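Local atomic coordinates of Phthiocerol/phenolphthiocerol synthesis polyketide synthase type I PpsC (Mycobacterium tuberculosis, PDB entry 5NJI), a protein that probably dehydrates polyketide intermediates in phthiocerol lipid synthesis, through the dehydratase domain present here with a bound C12:1-CoA. Residues A58-D63 with A183-G188; L65-G70 with R101-V106. The protein carries 1 engineered substitution. All blocks are in the same frame, centred on the assembly; numbering follows the deposited sequence.

Contact 1: A58-D63 with A183-G188; sequences ADFVID and AGQQHG. Engineered in segment 58-63: F60 (natural residue His). With 8Z2 (~{S}-[2-[3-[[(2~{R})-4-[[[(2~{R},3~{S},4~{R},5~{R})-5-(6-aminopurin-9-yl)-4-oxidanyl-3-phosphonooxy-oxolan-2-yl]methoxy-oxidanyl-phosphoryl]oxy-oxidanyl-phosphoryl]oxy-3,3-dimethyl-2-oxidanyl-butanoyl]amino]propanoylamino]ethyl] (~{E})-dodec-2-enethioate), chain B.
The carbonyl oxygen of D59 is approached by two groups of 183-188. G188 N donates to D59 O at 2.7 Å, almost straight (175°) and in the carbonyl plane on a lone pair, while H187 CA adds a C-H...O contact. From this end an antiparallel ladder runs on: Q186 N donates to V61 O at 2.8 Å, V61 N returns only a weak bond to Q186 O, and D63 N reaches G184 O at 2.9 Å. G184 has a positive phi and closes helix 173-182 in a Schellman motif, so the chain passes almost directly from helix into strand.

V61 and Q186, the hydrogen-bonded pair, share one face: V61 CG1 leans on the carboxamide, with Q186 OE1 3.7 Å away, and that oxygen accepts from D64 N. The non-hydrogen-bonded pairs F60/H187 and I62/Q185 occupy the other face, which meets the ligand. F60, engineered in place of histidine, lies side by side with H187; F60 CE1 is 3.6 Å from H187 NE2 and the ring planes stand at 81°, an oblique pairing. H187 NE2 has a weak hydrogen bond to D230. In-plane at the F60 ring edge lies CA2 of the enoyl chain, F60 CZ being 3.6 Å from it. Q185 starts with CG anti to the backbone N and then bends (chi2 109°), which carries its amide to the acyl chain, OE1 3.3 Å from CA2. I62 runs alongside Q185, and its CD1 lies 3.7 Å from the thioester sulfur. Q185 NE2 is held weakly by V262 O, whereas the buried Q185 OE1 has no hydrogen-bonding partner in the model. Backbone bonds thus set the strand register, while in this variant the pocket face meets the enoyl thioester mainly by van der Waals contact.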
ATOM      1  N   ALA A  58       3.365  11.337  -9.360  1.00 15.34           N
ATOM      2  CA  ALA A  58       3.695  12.707  -8.906  1.00 17.87           C
ATOM      3  C   ALA A  58       2.923  13.194  -7.656  1.00 17.92           C
ATOM      4  O   ALA A  58       3.327  14.121  -7.018  1.00 21.16           O
ATOM      5  CB  ALA A  58       3.561  13.805 -10.026  1.00 19.28           C
ATOM      6  N   ASP A  59       1.797  12.565  -7.361  1.00 14.55           N
ATOM      7  CA  ASP A  59       0.985  13.003  -6.243  1.00 15.45           C
ATOM      8  C   ASP A  59       1.381  12.348  -4.923  1.00 18.75           C
ATOM      9  O   ASP A  59       0.726  12.605  -3.903  1.00 19.44           O
ATOM     10  CB  ASP A  59      -0.488  12.742  -6.548  1.00 15.36           C
ATOM     11  CG  ASP A  59      -1.113  13.821  -7.429  1.00 20.86           C
ATOM     12  OD1 ASP A  59      -0.388  14.722  -7.920  1.00 23.98           O
ATOM     13  OD2 ASP A  59      -2.342  13.791  -7.617  1.00 21.88           O
ATOM     14  N   PHE A  60       2.444  11.542  -4.897  1.00 15.83           N
ATOM     15  CA  PHE A  60       2.941  10.976  -3.648  1.00 15.64           C
ATOM     16  C   PHE A  60       4.331  11.539  -3.378  1.00 15.36           C
ATOM     17  O   PHE A  60       5.307  11.124  -4.006  1.00 15.51           O
ATOM     18  CB  PHE A  60       2.968   9.457  -3.683  1.00 17.28           C
ATOM     19  CG  PHE A  60       3.031   8.863  -2.312  1.00 16.04           C
ATOM     20  CD1 PHE A  60       1.871   8.626  -1.598  1.00 17.90           C
ATOM     21  CD2 PHE A  60       4.248   8.637  -1.703  1.00 15.66           C
ATOM     22  CE1 PHE A  60       1.927   8.107  -0.333  1.00 19.10           C
ATOM     23  CE2 PHE A  60       4.316   8.130  -0.431  1.00 17.55           C
ATOM     24  CZ  PHE A  60       3.144   7.875   0.263  1.00 17.49           C
ATOM     25  N   VAL A  61       4.406  12.485  -2.457  1.00 16.06           N
ATOM     26  CA  VAL A  61       5.596  13.293  -2.242  1.00 19.74           C
ATOM     27  C   VAL A  61       5.964  13.272  -0.767  1.00 20.81           C
ATOM     28  O   VAL A  61       5.095  13.327   0.108  1.00 19.67           O
ATOM     29  CB  VAL A  61       5.356  14.729  -2.736  1.00 18.73           C
ATOM     30  CG1 VAL A  61       6.498  15.664  -2.331  1.00 20.34           C
ATOM     31  CG2 VAL A  61       5.144  14.727  -4.249  1.00 19.97           C
ATOM     32  N   ILE A  62       7.258  13.156  -0.490  1.00 21.37           N
ATOM     33  CA  ILE A  62       7.795  13.254   0.862  1.00 23.19           C
ATOM     34  C   ILE A  62       8.929  14.268   0.830  1.00 22.82           C
ATOM     35  O   ILE A  62       9.882  14.111   0.059  1.00 23.94           O
ATOM     36  CB  ILE A  62       8.291  11.902   1.395  1.00 24.62           C
ATOM     37  CG1 ILE A  62       7.138  10.898   1.452  1.00 26.39           C
ATOM     38  CG2 ILE A  62       8.926  12.087   2.781  1.00 26.24           C
ATOM     39  CD1 ILE A  62       7.493   9.575   2.061  1.00 30.37           C
ATOM     40  N   ASP A  63       8.813  15.328   1.623  1.00 26.53           N
ATOM     41  CA  ASP A  63       9.863  16.350   1.673  1.00 33.59           C
ATOM     42  C   ASP A  63      10.206  16.842   0.265  1.00 27.07           C
ATOM     43  O   ASP A  63      11.378  16.937  -0.120  1.00 28.30           O
ATOM     44  CB  ASP A  63      11.116  15.814   2.376  1.00 34.39           C
ATOM     45  CG  ASP A  63      10.910  15.574   3.863  1.00 41.66           C
ATOM     46  OD1 ASP A  63       9.943  16.118   4.434  1.00 40.92           O
ATOM     47  OD2 ASP A  63      11.737  14.850   4.464  1.00 39.05           O
ATOM     48  N   ALA A 183       4.143  17.101   8.627  1.00 30.61           N
ATOM     49  CA  ALA A 183       5.139  16.068   8.861  1.00 35.10           C
ATOM     50  C   ALA A 183       5.976  15.744   7.622  1.00 43.49           C
ATOM     51  O   ALA A 183       6.825  14.847   7.691  1.00 56.43           O
ATOM     52  CB  ALA A 183       4.458  14.794   9.357  1.00 28.20           C
ATOM     53  N   GLY A 184       5.755  16.425   6.500  1.00 32.82           N
ATOM     54  CA  GLY A 184       6.508  16.179   5.276  1.00 34.86           C
ATOM     55  C   GLY A 184       5.868  15.196   4.311  1.00 30.87           C
ATOM     56  O   GLY A 184       6.465  14.882   3.277  1.00 31.43           O
ATOM     57  N   GLN A 185       4.685  14.708   4.627  1.00 23.41           N
ATOM     58  CA  GLN A 185       3.946  13.728   3.833  1.00 22.82           C
ATOM     59  C   GLN A 185       2.938  14.520   3.012  1.00 28.16           C
ATOM     60  O   GLN A 185       1.933  14.995   3.546  1.00 24.68           O
ATOM     61  CB  GLN A 185       3.257  12.749   4.771  1.00 30.81           C
ATOM     62  CG  GLN A 185       2.558  11.604   4.131  1.00 36.26           C
ATOM     63  CD  GLN A 185       3.302  10.339   4.392  1.00 58.61           C
ATOM     64  OE1 GLN A 185       3.871   9.761   3.476  1.00 67.34           O
ATOM     65  NE2 GLN A 185       3.349   9.917   5.661  1.00 52.57           N
ATOM     66  N   GLN A 186       3.197  14.663   1.718  1.00 22.70           N
ATOM     67  CA  GLN A 186       2.475  15.594   0.858  1.00 23.71           C
ATOM     68  C   GLN A 186       1.672  14.812  -0.191  1.00 24.97           C
ATOM     69  O   GLN A 186       2.121  14.586  -1.318  1.00 25.99           O
ATOM     70  CB  GLN A 186       3.455  16.572   0.203  1.00 31.29           C
ATOM     71  CG  GLN A 186       4.276  17.398   1.209  1.00 35.34           C
ATOM     72  CD  GLN A 186       5.613  17.857   0.638  1.00 46.95           C
ATOM     73  OE1 GLN A 186       6.659  17.309   0.972  1.00 43.38           O
ATOM     74  NE2 GLN A 186       5.579  18.864  -0.228  1.00 48.26           N
ATOM     75  N   HIS A 187       0.468  14.416   0.181  1.00 20.26           N
ATOM     76  CA  HIS A 187      -0.425  13.723  -0.736  1.00 18.47           C
ATOM     77  C   HIS A 187      -1.072  14.718  -1.690  1.00 21.19           C
ATOM     78  O   HIS A 187      -1.782  15.632  -1.252  1.00 26.21           O
ATOM     79  CB  HIS A 187      -1.532  12.996   0.026  1.00 17.79           C
ATOM     80  CG  HIS A 187      -1.075  11.838   0.862  1.00 21.38           C
ATOM     81  ND1 HIS A 187      -0.892  11.927   2.224  1.00 22.91           N
ATOM     82  CD2 HIS A 187      -0.828  10.547   0.535  1.00 21.67           C
ATOM     83  CE1 HIS A 187      -0.534  10.748   2.698  1.00 25.16           C
ATOM     84  NE2 HIS A 187      -0.501   9.889   1.694  1.00 21.79           N
ATOM     85  N   GLY A 188      -0.880  14.520  -2.990  1.00 19.46           N
ATOM     86  CA  GLY A 188      -1.575  15.309  -3.976  1.00 17.24           C
ATOM     87  C   GLY A 188      -2.993  14.816  -4.200  1.00 15.73           C
ATOM     88  O   GLY A 188      -3.475  13.890  -3.548  1.00 16.90           O
TER
HETATM   89  C2  8Z2 B1301      16.510  -7.747   5.806  0.50 53.43           C
HETATM   90  C4  8Z2 B1301      17.476  -5.712   6.447  0.50 57.37           C
HETATM   91  C5  8Z2 B1301      18.595  -6.066   5.858  0.50 57.94           C
HETATM   92  C6  8Z2 B1301      18.710  -7.229   5.268  0.50 57.29           C
HETATM   93  C8  8Z2 B1301      18.934  -4.149   6.686  0.50 58.45           C
HETATM   94  C10 8Z2 B1301       0.572   8.386  10.459  0.50 35.01           C
HETATM   95  C11 8Z2 B1301       0.457   8.046  11.890  0.50 36.48           C
HETATM   96  C12 8Z2 B1301       1.316   8.935  12.705  0.50 36.53           C
HETATM   97  N9  8Z2 B1301      17.669  -4.494   6.909  0.50 58.52           N
HETATM   98  N7  8Z2 B1301      19.465  -5.097   5.987  0.50 59.24           N
HETATM   99  N3  8Z2 B1301      16.413  -6.537   6.437  0.50 55.89           N
HETATM  100  N1  8Z2 B1301      17.696  -8.094   5.226  0.50 54.03           N
HETATM  101  N6  8Z2 B1301      19.884  -7.444   4.730  0.50 57.77           N
HETATM  102  C1' 8Z2 B1301      16.269  -4.150   7.609  0.50 53.96           C
HETATM  103  C2' 8Z2 B1301      16.479  -4.845   8.901  0.50 49.35           C
HETATM  104  O2' 8Z2 B1301      15.222  -5.504   8.966  0.50 53.59           O
HETATM  105  C3' 8Z2 B1301      16.786  -3.617   9.905  0.50 46.77           C
HETATM  106  O3' 8Z2 B1301      17.490  -4.137  11.070  0.50 52.85           O
HETATM  107  C4' 8Z2 B1301      15.284  -2.928   9.659  0.50 46.71           C
HETATM  108  O4' 8Z2 B1301      15.341  -2.955   8.158  0.50 53.99           O
HETATM  109  C5' 8Z2 B1301      14.840  -1.527  10.047  0.50 40.71           C
HETATM  110  O5' 8Z2 B1301      15.529  -0.487   9.461  0.50 48.08           O
HETATM  111  P1  8Z2 B1301      16.984  -0.233   9.522  0.50 62.31           P
HETATM  112  O11 8Z2 B1301      17.371  -1.003   8.345  0.50 61.73           O
HETATM  113  O12 8Z2 B1301      17.753  -0.875  10.617  0.50 61.97           O
HETATM  114  O6  8Z2 B1301      17.402   1.415   9.382  0.50 64.22           O
HETATM  115  P2  8Z2 B1301      18.026   1.979   8.004  0.50 69.04           P
HETATM  116  O21 8Z2 B1301      18.546   0.836   7.035  0.50 67.93           O
HETATM  117  O22 8Z2 B1301      19.027   2.957   7.863  0.50 71.64           O
HETATM  118  O7  8Z2 B1301      16.605   2.627   7.524  0.50 61.85           O
HETATM  119  CPA 8Z2 B1301      15.400   2.833   8.281  0.50 44.02           C
HETATM  120  CPB 8Z2 B1301      14.431   3.480   7.255  0.50 34.59           C
HETATM  121  CP8 8Z2 B1301      14.343   2.514   6.061  0.50 29.44           C
HETATM  122  CP7 8Z2 B1301      13.068   3.708   7.824  0.50 32.29           C
HETATM  123  CP9 8Z2 B1301      15.021   4.813   6.811  0.50 31.88           C
HETATM  124  OP3 8Z2 B1301      13.854   1.335   6.567  0.50 30.04           O
HETATM  125  CP6 8Z2 B1301      13.438   2.998   4.897  0.50 25.44           C
HETATM  126  OP2 8Z2 B1301      13.721   3.998   4.342  0.50 27.17           O
HETATM  127  NP2 8Z2 B1301      12.501   2.173   4.457  0.50 22.38           N
HETATM  128  CP5 8Z2 B1301      11.607   2.409   3.345  0.50 20.72           C
HETATM  129  CP4 8Z2 B1301      10.313   3.020   3.850  0.50 16.42           C
HETATM  130  CP3 8Z2 B1301       9.394   3.270   2.632  0.50 18.20           C
HETATM  131  OP1 8Z2 B1301       9.860   3.398   1.552  0.50 20.92           O
HETATM  132  NP1 8Z2 B1301       8.103   3.352   2.843  0.50 17.99           N
HETATM  133  CP2 8Z2 B1301       7.160   3.535   1.782  0.50 17.62           C
HETATM  134  CP1 8Z2 B1301       7.130   4.941   1.301  0.50 17.99           C
HETATM  135  S   8Z2 B1301       6.469   6.059   2.576  0.50 22.64           S
HETATM  136  P3  8Z2 B1301      19.044  -4.879  10.705  0.50 59.87           P
HETATM  137  O31 8Z2 B1301      19.681  -3.778   9.593  0.50 63.10           O
HETATM  138  O32 8Z2 B1301      19.055  -6.053   9.934  0.50 51.46           O
HETATM  139  O33 8Z2 B1301      20.049  -5.057  11.758  0.50 73.25           O
HETATM  140  CA1 8Z2 B1301       4.974   5.721   2.546  0.50 23.87           C
HETATM  141  CA2 8Z2 B1301       4.123   6.520   3.461  0.50 23.11           C
HETATM  142  OA1 8Z2 B1301       4.405   4.913   1.883  0.50 21.70           O
HETATM  143  CA3 8Z2 B1301       2.681   6.198   3.511  0.50 25.56           C
HETATM  144  CA4 8Z2 B1301       1.853   6.965   4.457  0.50 34.37           C
HETATM  145  CA5 8Z2 B1301       0.463   6.405   4.622  0.50 36.34           C
HETATM  146  CA6 8Z2 B1301      -0.307   7.210   5.657  0.50 40.39           C
HETATM  147  CA7 8Z2 B1301       0.127   6.843   7.095  0.50 41.97           C
HETATM  148  CA8 8Z2 B1301      -0.248   7.903   8.110  0.50 41.15           C
HETATM  149  CA9 8Z2 B1301      -0.161   7.436   9.589  0.50 38.89           C

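Contact 2: L65-G70 with R101-V106; sequences LVVLPG and RQMLHV. With 8Z2 (~{S}-[2-[3-[[(2~{R})-4-[[[(2~{R},3~{S},4~{R},5~{R})-5-(6-aminopurin-9-yl)-4-oxidanyl-3-phosphonooxy-oxolan-2-yl]methoxy-oxidanyl-phosphoryl]oxy-oxidanyl-phosphoryl]oxy-3,3-dimethyl-2-oxidanyl-butanoyl]amino]propanoylamino]ethyl] (~{E})-dodec-2-enethioate), chain B.
The H105 imidazole is met on one face and at one edge. L65 CD1 lies directly above the ring centre, 4.3 Å from the centroid, a CH-pi contact. At the edge H105 ND1 donates to V66 O, 3.3 Å away and within 5° of the ring plane; CG anti to the backbone N (chi1 174°) turns the ring back to this carbonyl. V106 N also donates to V66 O, at 2.9 Å, and the two donors reach it from opposite faces of the carbonyl plane. In the conformer given here, one of two and so doubtful, a face of the R101 guanidinium lies over the ligand's adenine, with C6 offset toward the guanidinium rim.

Together with the V106 N bond, L68 N to L104 O (3.0 Å) flanks V67 and H105, which form a single bridge between the segment leading into helix 70-84 and the loop after strand 93-100, within what is probably the double hot-dog fold of polyketide synthase dehydratases. Apolar groups pack beside it: V66 CG1 sits 3.7 Å from V106 CB, and V67 CG1 rests on M103 CG. One water donates to L68 O and to ligand OP1 and accepts from L104 N. G70 N donates to the thioester oxygen OA1 at 3.0 Å, nearly straight at 172°.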
ATOM      1  N   LEU A  65      10.053  15.478  -2.552  1.00 18.48           N
ATOM      2  CA  LEU A  65      10.510  14.484  -3.526  1.00 18.25           C
ATOM      3  C   LEU A  65       9.424  13.451  -3.799  1.00 19.60           C
ATOM      4  O   LEU A  65       8.771  12.967  -2.870  1.00 18.43           O
ATOM      5  CB  LEU A  65      11.771  13.756  -3.046  1.00 18.79           C
ATOM      6  CG  LEU A  65      12.967  14.615  -2.654  1.00 22.03           C
ATOM      7  CD1 LEU A  65      14.128  13.700  -2.305  1.00 24.72           C
ATOM      8  CD2 LEU A  65      13.340  15.566  -3.762  1.00 22.14           C
ATOM      9  N   VAL A  66       9.271  13.093  -5.075  1.00 17.14           N
ATOM     10  CA  VAL A  66       8.359  12.018  -5.469  1.00 14.50           C
ATOM     11  C   VAL A  66       8.948  10.693  -5.012  1.00 17.45           C
ATOM     12  O   VAL A  66      10.072  10.342  -5.372  1.00 16.74           O
ATOM     13  CB  VAL A  66       8.136  12.015  -6.986  1.00 15.10           C
ATOM     14  CG1 VAL A  66       7.244  10.835  -7.414  1.00 16.14           C
ATOM     15  CG2 VAL A  66       7.525  13.340  -7.450  1.00 18.00           C
ATOM     16  N   VAL A  67       8.189   9.950  -4.217  1.00 14.31           N
ATOM     17  CA  VAL A  67       8.650   8.716  -3.613  1.00 14.93           C
ATOM     18  C   VAL A  67       7.610   7.655  -3.927  1.00 18.71           C
ATOM     19  O   VAL A  67       6.413   7.937  -3.953  1.00 16.49           O
ATOM     20  CB  VAL A  67       8.826   8.891  -2.093  1.00 17.61           C
ATOM     21  CG1 VAL A  67       8.960   7.553  -1.380  1.00 27.47           C
ATOM     22  CG2 VAL A  67      10.036   9.759  -1.825  1.00 19.85           C
ATOM     23  N   LEU A  68       8.057   6.439  -4.159  1.00 14.90           N
ATOM     24  CA  LEU A  68       7.105   5.399  -4.480  1.00 12.03           C
ATOM     25  C   LEU A  68       6.395   4.953  -3.206  1.00 14.26           C
ATOM     26  O   LEU A  68       7.063   4.618  -2.220  1.00 15.11           O
ATOM     27  CB  LEU A  68       7.790   4.198  -5.128  1.00 16.60           C
ATOM     28  CG  LEU A  68       6.833   3.216  -5.804  1.00 17.56           C
ATOM     29  CD1 LEU A  68       6.260   3.834  -7.080  1.00 15.80           C
ATOM     30  CD2 LEU A  68       7.530   1.916  -6.114  1.00 21.73           C
ATOM     31  N   PRO A  69       5.065   4.948  -3.168  1.00 14.46           N
ATOM     32  CA  PRO A  69       4.393   4.608  -1.911  1.00 17.43           C
ATOM     33  C   PRO A  69       4.521   3.129  -1.577  1.00 13.79           C
ATOM     34  O   PRO A  69       4.621   2.269  -2.456  1.00 15.11           O
ATOM     35  CB  PRO A  69       2.939   5.006  -2.165  1.00 16.91           C
ATOM     36  CG  PRO A  69       2.766   4.922  -3.614  1.00 16.82           C
ATOM     37  CD  PRO A  69       4.096   5.316  -4.218  1.00 14.58           C
ATOM     38  N   GLY A  70       4.496   2.845  -0.270  1.00 15.81           N
ATOM     39  CA  GLY A  70       4.594   1.468   0.186  1.00 15.84           C
ATOM     40  C   GLY A  70       3.587   0.563  -0.484  1.00 15.73           C
ATOM     41  O   GLY A  70       3.887  -0.584  -0.828  1.00 16.26           O
ATOM     42  N   ARG A 101      12.614  -1.715   2.693  1.00 19.04           N
ATOM     43  CA  ARG A 101      13.979  -1.449   3.137  0.50 21.38           C
ATOM     44  C   ARG A 101      14.650   0.012   2.788  1.00 20.50           C
ATOM     45  O   ARG A 101      15.481   0.392   3.486  1.00 22.12           O
ATOM     46  CB  ARG A 101      14.806  -2.610   2.558  0.50 28.23           C
ATOM     47  CG  ARG A 101      14.030  -3.968   2.538  0.50 39.98           C
ATOM     48  CD  ARG A 101      14.773  -5.239   2.935  0.50 47.08           C
ATOM     49  NE  ARG A 101      16.214  -5.056   2.759  0.50 45.61           N
ATOM     50  CZ  ARG A 101      17.045  -6.030   2.302  0.50 42.41           C
ATOM     51  NH1 ARG A 101      16.489  -7.268   2.024  0.50 24.07           N
ATOM     52  NH2 ARG A 101      18.419  -5.746   2.112  0.50 50.24           N
ATOM     53  N   GLN A 102      14.337   0.555   1.630  1.00 18.47           N
ATOM     54  CA  GLN A 102      14.890   1.827   1.216  1.00 19.13           C
ATOM     55  C   GLN A 102      13.932   2.612   0.356  1.00 20.22           C
ATOM     56  O   GLN A 102      13.372   2.104  -0.511  1.00 21.17           O
ATOM     57  CB  GLN A 102      16.242   1.622   0.483  1.00 20.79           C
ATOM     58  CG  GLN A 102      16.884   2.940   0.076  1.00 38.45           C
ATOM     59  CD  GLN A 102      18.328   2.816  -0.444  1.00 49.50           C
ATOM     60  OE1 GLN A 102      19.002   1.897  -0.077  1.00 50.22           O
ATOM     61  NE2 GLN A 102      18.791   3.751  -1.240  1.00 56.40           N
ATOM     62  N   MET A 103      13.768   3.848   0.685  1.00 19.29           N
ATOM     63  CA  MET A 103      12.841   4.683  -0.057  1.00 19.65           C
ATOM     64  C   MET A 103      13.313   4.821  -1.492  1.00 21.88           C
ATOM     65  O   MET A 103      14.518   4.903  -1.762  1.00 23.05           O
ATOM     66  CB  MET A 103      12.730   6.066   0.575  1.00 27.10           C
ATOM     67  CG  MET A 103      11.580   6.246   1.501  1.00 38.62           C
ATOM     68  SD  MET A 103      11.383   7.983   1.934  1.00 34.61           S
ATOM     69  CE  MET A 103      10.594   7.764   3.527  1.00 50.53           C
ATOM     70  N   LEU A 104      12.360   4.868  -2.414  1.00 19.54           N
ATOM     71  CA  LEU A 104      12.653   5.033  -3.833  1.00 21.72           C
ATOM     72  C   LEU A 104      12.223   6.423  -4.294  1.00 19.51           C
ATOM     73  O   LEU A 104      11.028   6.747  -4.301  1.00 18.62           O
ATOM     74  CB  LEU A 104      11.958   3.962  -4.673  1.00 21.11           C
ATOM     75  CG  LEU A 104      12.110   4.109  -6.199  1.00 24.87           C
ATOM     76  CD1 LEU A 104      13.552   4.353  -6.612  1.00 41.54           C
ATOM     77  CD2 LEU A 104      11.566   2.875  -6.871  1.00 36.68           C
ATOM     78  N   HIS A 105      13.199   7.226  -4.709  1.00 19.99           N
ATOM     79  CA  HIS A 105      12.969   8.538  -5.304  1.00 17.29           C
ATOM     80  C   HIS A 105      12.714   8.332  -6.788  1.00 16.77           C
ATOM     81  O   HIS A 105      13.581   7.820  -7.515  1.00 19.85           O
ATOM     82  CB  HIS A 105      14.191   9.419  -5.023  1.00 22.94           C
ATOM     83  CG  HIS A 105      14.195  10.770  -5.677  1.00 22.45           C
ATOM     84  ND1 HIS A 105      13.074  11.539  -5.892  1.00 21.79           N
ATOM     85  CD2 HIS A 105      15.241  11.514  -6.108  1.00 18.31           C
ATOM     86  CE1 HIS A 105      13.427  12.682  -6.457  1.00 17.96           C
ATOM     87  NE2 HIS A 105      14.739  12.689  -6.597  1.00 26.29           N
ATOM     88  N   VAL A 106      11.502   8.661  -7.229  1.00 16.82           N
ATOM     89  CA  VAL A 106      11.102   8.424  -8.606  1.00 16.95           C
ATOM     90  C   VAL A 106      11.590   9.595  -9.448  1.00 17.45           C
ATOM     91  O   VAL A 106      11.033  10.697  -9.394  1.00 19.79           O
ATOM     92  CB  VAL A 106       9.589   8.248  -8.736  1.00 18.28           C
ATOM     93  CG1 VAL A 106       9.211   8.016 -10.172  1.00 24.90           C
ATOM     94  CG2 VAL A 106       9.139   7.068  -7.876  1.00 19.55           C
TER
HETATM   95  C2  8Z2 B1301      16.510  -7.747   5.806  0.50 53.43           C
HETATM   96  C4  8Z2 B1301      17.476  -5.712   6.447  0.50 57.37           C
HETATM   97  C5  8Z2 B1301      18.595  -6.066   5.858  0.50 57.94           C
HETATM   98  C6  8Z2 B1301      18.710  -7.229   5.268  0.50 57.29           C
HETATM   99  C8  8Z2 B1301      18.934  -4.149   6.686  0.50 58.45           C
HETATM  100  C10 8Z2 B1301       0.572   8.386  10.459  0.50 35.01           C
HETATM  101  C11 8Z2 B1301       0.457   8.046  11.890  0.50 36.48           C
HETATM  102  C12 8Z2 B1301       1.316   8.935  12.705  0.50 36.53           C
HETATM  103  N9  8Z2 B1301      17.669  -4.494   6.909  0.50 58.52           N
HETATM  104  N7  8Z2 B1301      19.465  -5.097   5.987  0.50 59.24           N
HETATM  105  N3  8Z2 B1301      16.413  -6.537   6.437  0.50 55.89           N
HETATM  106  N1  8Z2 B1301      17.696  -8.094   5.226  0.50 54.03           N
HETATM  107  N6  8Z2 B1301      19.884  -7.444   4.730  0.50 57.77           N
HETATM  108  C1' 8Z2 B1301      16.269  -4.150   7.609  0.50 53.96           C
HETATM  109  C2' 8Z2 B1301      16.479  -4.845   8.901  0.50 49.35           C
HETATM  110  O2' 8Z2 B1301      15.222  -5.504   8.966  0.50 53.59           O
HETATM  111  C3' 8Z2 B1301      16.786  -3.617   9.905  0.50 46.77           C
HETATM  112  O3' 8Z2 B1301      17.490  -4.137  11.070  0.50 52.85           O
HETATM  113  C4' 8Z2 B1301      15.284  -2.928   9.659  0.50 46.71           C
HETATM  114  O4' 8Z2 B1301      15.341  -2.955   8.158  0.50 53.99           O
HETATM  115  C5' 8Z2 B1301      14.840  -1.527  10.047  0.50 40.71           C
HETATM  116  O5' 8Z2 B1301      15.529  -0.487   9.461  0.50 48.08           O
HETATM  117  P1  8Z2 B1301      16.984  -0.233   9.522  0.50 62.31           P
HETATM  118  O11 8Z2 B1301      17.371  -1.003   8.345  0.50 61.73           O
HETATM  119  O12 8Z2 B1301      17.753  -0.875  10.617  0.50 61.97           O
HETATM  120  O6  8Z2 B1301      17.402   1.415   9.382  0.50 64.22           O
HETATM  121  P2  8Z2 B1301      18.026   1.979   8.004  0.50 69.04           P
HETATM  122  O21 8Z2 B1301      18.546   0.836   7.035  0.50 67.93           O
HETATM  123  O22 8Z2 B1301      19.027   2.957   7.863  0.50 71.64           O
HETATM  124  O7  8Z2 B1301      16.605   2.627   7.524  0.50 61.85           O
HETATM  125  CPA 8Z2 B1301      15.400   2.833   8.281  0.50 44.02           C
HETATM  126  CPB 8Z2 B1301      14.431   3.480   7.255  0.50 34.59           C
HETATM  127  CP8 8Z2 B1301      14.343   2.514   6.061  0.50 29.44           C
HETATM  128  CP7 8Z2 B1301      13.068   3.708   7.824  0.50 32.29           C
HETATM  129  CP9 8Z2 B1301      15.021   4.813   6.811  0.50 31.88           C
HETATM  130  OP3 8Z2 B1301      13.854   1.335   6.567  0.50 30.04           O
HETATM  131  CP6 8Z2 B1301      13.438   2.998   4.897  0.50 25.44           C
HETATM  132  OP2 8Z2 B1301      13.721   3.998   4.342  0.50 27.17           O
HETATM  133  NP2 8Z2 B1301      12.501   2.173   4.457  0.50 22.38           N
HETATM  134  CP5 8Z2 B1301      11.607   2.409   3.345  0.50 20.72           C
HETATM  135  CP4 8Z2 B1301      10.313   3.020   3.850  0.50 16.42           C
HETATM  136  CP3 8Z2 B1301       9.394   3.270   2.632  0.50 18.20           C
HETATM  137  OP1 8Z2 B1301       9.860   3.398   1.552  0.50 20.92           O
HETATM  138  NP1 8Z2 B1301       8.103   3.352   2.843  0.50 17.99           N
HETATM  139  CP2 8Z2 B1301       7.160   3.535   1.782  0.50 17.62           C
HETATM  140  CP1 8Z2 B1301       7.130   4.941   1.301  0.50 17.99           C
HETATM  141  S   8Z2 B1301       6.469   6.059   2.576  0.50 22.64           S
HETATM  142  P3  8Z2 B1301      19.044  -4.879  10.705  0.50 59.87           P
HETATM  143  O31 8Z2 B1301      19.681  -3.778   9.593  0.50 63.10           O
HETATM  144  O32 8Z2 B1301      19.055  -6.053   9.934  0.50 51.46           O
HETATM  145  O33 8Z2 B1301      20.049  -5.057  11.758  0.50 73.25           O
HETATM  146  CA1 8Z2 B1301       4.974   5.721   2.546  0.50 23.87           C
HETATM  147  CA2 8Z2 B1301       4.123   6.520   3.461  0.50 23.11           C
HETATM  148  OA1 8Z2 B1301       4.405   4.913   1.883  0.50 21.70           O
HETATM  149  CA3 8Z2 B1301       2.681   6.198   3.511  0.50 25.56           C
HETATM  150  CA4 8Z2 B1301       1.853   6.965   4.457  0.50 34.37           C
HETATM  151  CA5 8Z2 B1301       0.463   6.405   4.622  0.50 36.34           C
HETATM  152  CA6 8Z2 B1301      -0.307   7.210   5.657  0.50 40.39           C
HETATM  153  CA7 8Z2 B1301       0.127   6.843   7.095  0.50 41.97           C
HETATM  154  CA8 8Z2 B1301      -0.248   7.903   8.110  0.50 41.15           C
HETATM  155  CA9 8Z2 B1301      -0.161   7.436   9.589  0.50 38.89           C
HETATM  156  O   HOH W   1       9.701   3.972  -1.439  1.00 19.53           O

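Contacts 1 and 2 have centres about 10 Å apart and meet through strands 60-62 and 65-66, neighbours in one small antiparallel sheet with 185-187 at its far side. F60 O lies 3.1 Å from V67 N, a probable hydrogen bond, and packing accompanies the join: the engineered F60 places CE1 3.7 Å from P69 CB, and I62 CD1 approaches M103 CE to 3.9 Å. Along the chain, contact 2 is nested within the loop that contact 1 closes. Both line the C12:1-CoA pocket. They meet at the thioester oxygen OA1, which lies near F60 and is bonded by G70 N; contact 1 continues along the enoyl chain and sulfur, contact 2 along the pantetheine arm.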